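Local coordinates for protein RV1873 (Mycobacterium tuberculosis, PDB 2JEK) that is of unknown function but folds into an all-helical, right-handed superhelix representing the DUF1810 family, at residues A[103-106]-A[107-111]; A[123-126]-A[127-131]. One frame throughout, in Å; residues are numbered along the deposited sequence.

Interaction 1: residues A[103-106]-A[107-111]; sequences LKLC and SSMTL
Four backbone hydrogen bonds join Leu-103, Lys-104, Leu-105 and Cys-106 to Ser-107, Ser-108, Met-109 and Thr-110, each carbonyl meeting the amide four residues on: this is the unbroken alpha-helical middle of helix 101-115, in a right-handed superhelical, all-helical fold. The straightest of them runs from Met-109 N to Leu-105 O (2.9 Å, 174° at the hydrogen).

Side chains add to this pattern at Cys-106. Cys-106 O is gripped twice by Thr-110, through N at 2.9 Å and through OG1 at 2.8 Å, the two donors arriving from opposite faces of the carbonyl plane. The hydroxyl can bend back to the preceding turn because OG1 lies beside its own backbone N (chi1 -63°), a common way for threonine to satisfy itself inside a helix; Thr-110 OG1 in turn accepts a hydrogen bond from Asp-135 N. Ser-107 OG lies 3.1 Å from Leu-103 O. Ser-108 instead turns its OG to Pro-43 O.

On the flank facing helix 120-129, Leu-105 and Met-109, one turn apart, pack across each other at a slant. Two successive turns in the Met-109 chain fold its end back toward the leucine: Leu-105 CD1 lies 4.0 Å from Met-109 CG and 4.1 Å from Met-109 CE.

Interaction 2: residues A[123-126]-A[127-131]; sequences VALL and AKYYG. With SO4 (sulfate ion), chain B.
The C-terminal turn of helix 120-129 carries this contact, where Leu-125 and Leu-126 meet Tyr-129 and Tyr-130 as the chain leaves helical geometry. Ala-127, Lys-128 and Tyr-129 bond regularly to the carbonyls of Val-123, Ala-124 and Leu-125. The next bond, Tyr-130 N to Leu-126 O (2.9 Å), is more bent, with 141° at the hydrogen and its donor 38° out of the carbonyl plane; Gly-131 follows with positive phi.

One methyl, Leu-125 CD2, serves both rings. Leu-125 CD2 lies in the plane of the Tyr-130 ring at its edge, 3.7 Å from Tyr-130 CE2, and 3.8 Å from Tyr-129 CD2. Leu-126 CD2 approaches Tyr-130 CD2 obliquely at 3.9 Å. The Tyr-129 ring has Lys-128 CG centred over one face, 3.8 Å above its plane. With CG anti to the amide nitrogen (chi1 178°) and the rest of the chain extended, Lys-128 carries its ammonium well clear of the helix to Asn-86 O and Val-88 O. There Lys-128 NZ also bonds sulfate O2 at 2.9 Å and, weakly, O4; the ion, probably from the crystallisation liquor, is held by Gln-89 as well.

Both phenol hydroxyls reach across to other backbone carbonyls, Tyr-129 OH to Val-85 O of helix 74-87 and Tyr-130 OH to Asp-102 O of helix 101-115, while Ile-93 of helix 93-96 touches both tyrosines.

How the interactions relate
Along the chain the two contacts come in series, neither nesting nor crossing: interaction 1 is complete within helix 101-115 before interaction 2 begins on helix 120-129, the next helix. Each spans only adjacent turns, so neither closes a long loop. Their centres are about 11 Å apart, and the two helices pack directly. Tyr-130 lies against the first turn of interaction 1, its OH 3.5 Å from Leu-105 CB and its CE1 3.6 Å from Cys-106 CB. Leucine meets leucine between Leu-105 and Leu-125, and Met-109 CB rests on Leu-126 CG. Beyond this shared interface, 103-111 also packs on helices 38-41 and 136-143, whereas 123-131 turns to helices 74-87 and 93-96.

Interaction 1: residues A[103-106]-A[107-111]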
loop_
_atom_site.group_PDB
_atom_site.type_symbol
_atom_site.label_atom_id
_atom_site.label_comp_id
_atom_site.label_asym_id
_atom_site.label_seq_id
_atom_site.Cartn_x
_atom_site.Cartn_y
_atom_site.Cartn_z
ATOM N N LEU A 103 -2.976 7.855 -6.150
ATOM C CA LEU A 103 -1.665 8.345 -5.750
ATOM C C LEU A 103 -1.189 7.629 -4.493
ATOM O O LEU A 103 -0.001 7.298 -4.367
ATOM C CB LEU A 103 -1.695 9.856 -5.522
ATOM C CG LEU A 103 -2.179 10.712 -6.699
ATOM C CD1 LEU A 103 -2.083 12.203 -6.374
ATOM C CD2 LEU A 103 -1.415 10.385 -7.980
ATOM N N LYS A 104 -2.111 7.384 -3.563
ATOM C CA LYS A 104 -1.776 6.628 -2.364
ATOM C C LYS A 104 -1.217 5.248 -2.720
ATOM O O LYS A 104 -0.221 4.805 -2.135
ATOM C CB LYS A 104 -2.996 6.498 -1.451
ATOM C CG LYS A 104 -3.355 7.784 -0.718
ATOM C CD LYS A 104 -4.430 7.529 0.342
ATOM C CE LYS A 104 -4.797 8.794 1.111
ATOM N NZ LYS A 104 -3.661 9.293 1.924
ATOM N N LEU A 105 -1.834 4.582 -3.693
ATOM C CA LEU A 105 -1.378 3.264 -4.097
ATOM C C LEU A 105 0.003 3.350 -4.714
ATOM O O LEU A 105 0.889 2.549 -4.401
ATOM C CB LEU A 105 -2.348 2.640 -5.083
ATOM C CG LEU A 105 -1.984 1.227 -5.551
ATOM C CD1 LEU A 105 -1.882 0.246 -4.399
ATOM C CD2 LEU A 105 -3.008 0.739 -6.545
ATOM N N CYS A 106 0.206 4.328 -5.587
ATOM C CA CYS A 106 1.534 4.517 -6.156
ATOM C C CYS A 106 2.587 4.691 -5.056
ATOM O O CYS A 106 3.660 4.080 -5.101
ATOM C CB CYS A 106 1.527 5.711 -7.105
ATOM S SG CYS A 106 3.088 5.926 -7.947
ATOM N N SER A 107 2.295 5.532 -4.068
ATOM C CA SER A 107 3.216 5.761 -2.963
ATOM C C SER A 107 3.490 4.486 -2.176
ATOM O O SER A 107 4.628 4.225 -1.780
ATOM C CB SER A 107 2.670 6.830 -2.019
ATOM O OG SER A 107 2.477 8.053 -2.729
ATOM N N SER A 108 2.439 3.698 -1.936
ATOM C CA SER A 108 2.585 2.439 -1.212
ATOM C C SER A 108 3.467 1.458 -1.990
ATOM O O SER A 108 4.405 0.872 -1.444
ATOM C CB SER A 108 1.209 1.828 -0.933
ATOM O OG SER A 108 1.329 0.646 -0.151
ATOM N N MET A 109 3.183 1.270 -3.268
ATOM C CA MET A 109 3.977 0.339 -4.076
ATOM C C MET A 109 5.434 0.795 -4.190
ATOM O O MET A 109 6.350 -0.027 -4.159
ATOM C CB MET A 109 3.359 0.165 -5.469
ATOM C CG MET A 109 1.947 -0.450 -5.479
ATOM S SD MET A 109 1.886 -2.115 -4.767
ATOM C CE MET A 109 1.459 -1.798 -3.048
ATOM N N THR A 110 5.643 2.101 -4.305
ATOM C CA THR A 110 6.995 2.663 -4.420
ATOM C C THR A 110 7.780 2.343 -3.148
ATOM O O THR A 110 8.919 1.875 -3.213
ATOM C CB THR A 110 6.942 4.180 -4.659
ATOM O OG1 THR A 110 6.279 4.423 -5.905
ATOM C CG2 THR A 110 8.343 4.783 -4.713
ATOM N N LEU A 111 7.158 2.578 -1.997
ATOM C CA LEU A 111 7.785 2.284 -0.709
ATOM C C LEU A 111 8.146 0.806 -0.573
ATOM O O LEU A 111 9.299 0.463 -0.275
ATOM C CB LEU A 111 6.841 2.693 0.423
ATOM C CG LEU A 111 7.237 2.246 1.839
ATOM C CD1 LEU A 111 8.585 2.819 2.249
ATOM C CD2 LEU A 111 6.156 2.628 2.842
#

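Interaction 2: residues A[123-126]-A[127-131]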
loop_
_atom_site.group_PDB
_atom_site.type_symbol
_atom_site.label_atom_id
_atom_site.label_comp_id
_atom_site.label_asym_id
_atom_site.label_seq_id
_atom_site.Cartn_x
_atom_site.Cartn_y
_atom_site.Cartn_z
ATOM N N VAL A 123 6.329 -4.017 -8.112
ATOM C CA VAL A 123 6.870 -3.445 -9.338
ATOM C C VAL A 123 5.956 -3.754 -10.519
ATOM O O VAL A 123 5.747 -2.896 -11.379
ATOM C CB VAL A 123 8.320 -3.912 -9.597
ATOM C CG1 VAL A 123 8.868 -3.218 -10.827
ATOM C CG2 VAL A 123 9.192 -3.564 -8.411
ATOM N N ALA A 124 5.381 -4.953 -10.548
ATOM C CA ALA A 124 4.421 -5.321 -11.591
ATOM C C ALA A 124 3.220 -4.379 -11.597
ATOM O O ALA A 124 2.722 -3.999 -12.665
ATOM C CB ALA A 124 3.960 -6.762 -11.435
ATOM N N LEU A 125 2.754 -3.991 -10.408
ATOM C CA LEU A 125 1.602 -3.086 -10.322
ATOM C C LEU A 125 1.994 -1.724 -10.909
ATOM O O LEU A 125 1.252 -1.144 -11.715
ATOM C CB LEU A 125 1.084 -2.974 -8.880
ATOM C CG LEU A 125 -0.351 -2.445 -8.723
ATOM C CD1 LEU A 125 -0.933 -2.939 -7.412
ATOM C CD2 LEU A 125 -0.405 -0.914 -8.782
ATOM N N LEU A 126 3.166 -1.220 -10.529
ATOM C CA LEU A 126 3.652 0.050 -11.086
ATOM C C LEU A 126 3.813 -0.014 -12.603
ATOM O O LEU A 126 3.481 0.941 -13.323
ATOM C CB LEU A 126 4.962 0.476 -10.414
ATOM C CG LEU A 126 4.839 0.863 -8.931
ATOM C CD1 LEU A 126 6.199 1.047 -8.270
ATOM C CD2 LEU A 126 3.986 2.124 -8.727
ATOM N N ALA A 127 4.301 -1.155 -13.096
ATOM C CA ALA A 127 4.503 -1.338 -14.536
ATOM C C ALA A 127 3.167 -1.356 -15.274
ATOM O O ALA A 127 3.024 -0.749 -16.339
ATOM C CB ALA A 127 5.283 -2.626 -14.800
ATOM N N LYS A 128 2.184 -2.048 -14.710
ATOM C CA LYS A 128 0.903 -2.233 -15.386
ATOM C C LYS A 128 0.064 -0.963 -15.382
ATOM O O LYS A 128 -0.591 -0.619 -16.382
ATOM C CB LYS A 128 0.107 -3.376 -14.735
ATOM C CG LYS A 128 -1.267 -3.582 -15.369
ATOM C CD LYS A 128 -1.895 -4.882 -14.930
ATOM C CE LYS A 128 -3.333 -4.999 -15.420
ATOM N NZ LYS A 128 -3.921 -6.327 -15.104
ATOM N N TYR A 129 0.081 -0.266 -14.252
ATOM C CA TYR A 129 -0.888 0.799 -14.009
ATOM C C TYR A 129 -0.333 2.220 -13.980
ATOM O O TYR A 129 -1.115 3.177 -14.088
ATOM C CB TYR A 129 -1.599 0.545 -12.688
ATOM C CG TYR A 129 -2.539 -0.613 -12.717
ATOM C CD1 TYR A 129 -3.764 -0.518 -13.387
ATOM C CD2 TYR A 129 -2.240 -1.791 -12.032
ATOM C CE1 TYR A 129 -4.648 -1.573 -13.399
ATOM C CE2 TYR A 129 -3.124 -2.864 -12.034
ATOM C CZ TYR A 129 -4.332 -2.751 -12.723
ATOM O OH TYR A 129 -5.205 -3.799 -12.709
ATOM N N TYR A 130 0.984 2.361 -13.825
ATOM C CA TYR A 130 1.610 3.682 -13.666
ATOM C C TYR A 130 2.752 3.891 -14.657
ATOM O O TYR A 130 3.647 4.692 -14.411
ATOM C CB TYR A 130 2.129 3.889 -12.235
ATOM C CG TYR A 130 1.029 3.884 -11.188
ATOM C CD1 TYR A 130 0.374 5.062 -10.838
ATOM C CD2 TYR A 130 0.624 2.697 -10.588
ATOM C CE1 TYR A 130 -0.659 5.051 -9.887
ATOM C CE2 TYR A 130 -0.399 2.665 -9.651
ATOM C CZ TYR A 130 -1.033 3.846 -9.294
ATOM O OH TYR A 130 -2.036 3.767 -8.359
ATOM N N GLY A 131 2.736 3.122 -15.743
ATOM C CA GLY A 131 3.779 3.230 -16.781
ATOM C C GLY A 131 5.195 2.975 -16.280
ATOM O O GLY A 131 6.161 3.498 -16.834
HETATM S S SO4 B . -2.213 -8.911 -16.918
HETATM O O1 SO4 B . -2.324 -9.898 -17.991
HETATM O O2 SO4 B . -2.723 -7.620 -17.372
HETATM O O3 SO4 B . -0.826 -8.795 -16.480
HETATM O O4 SO4 B . -3.050 -9.367 -15.805
#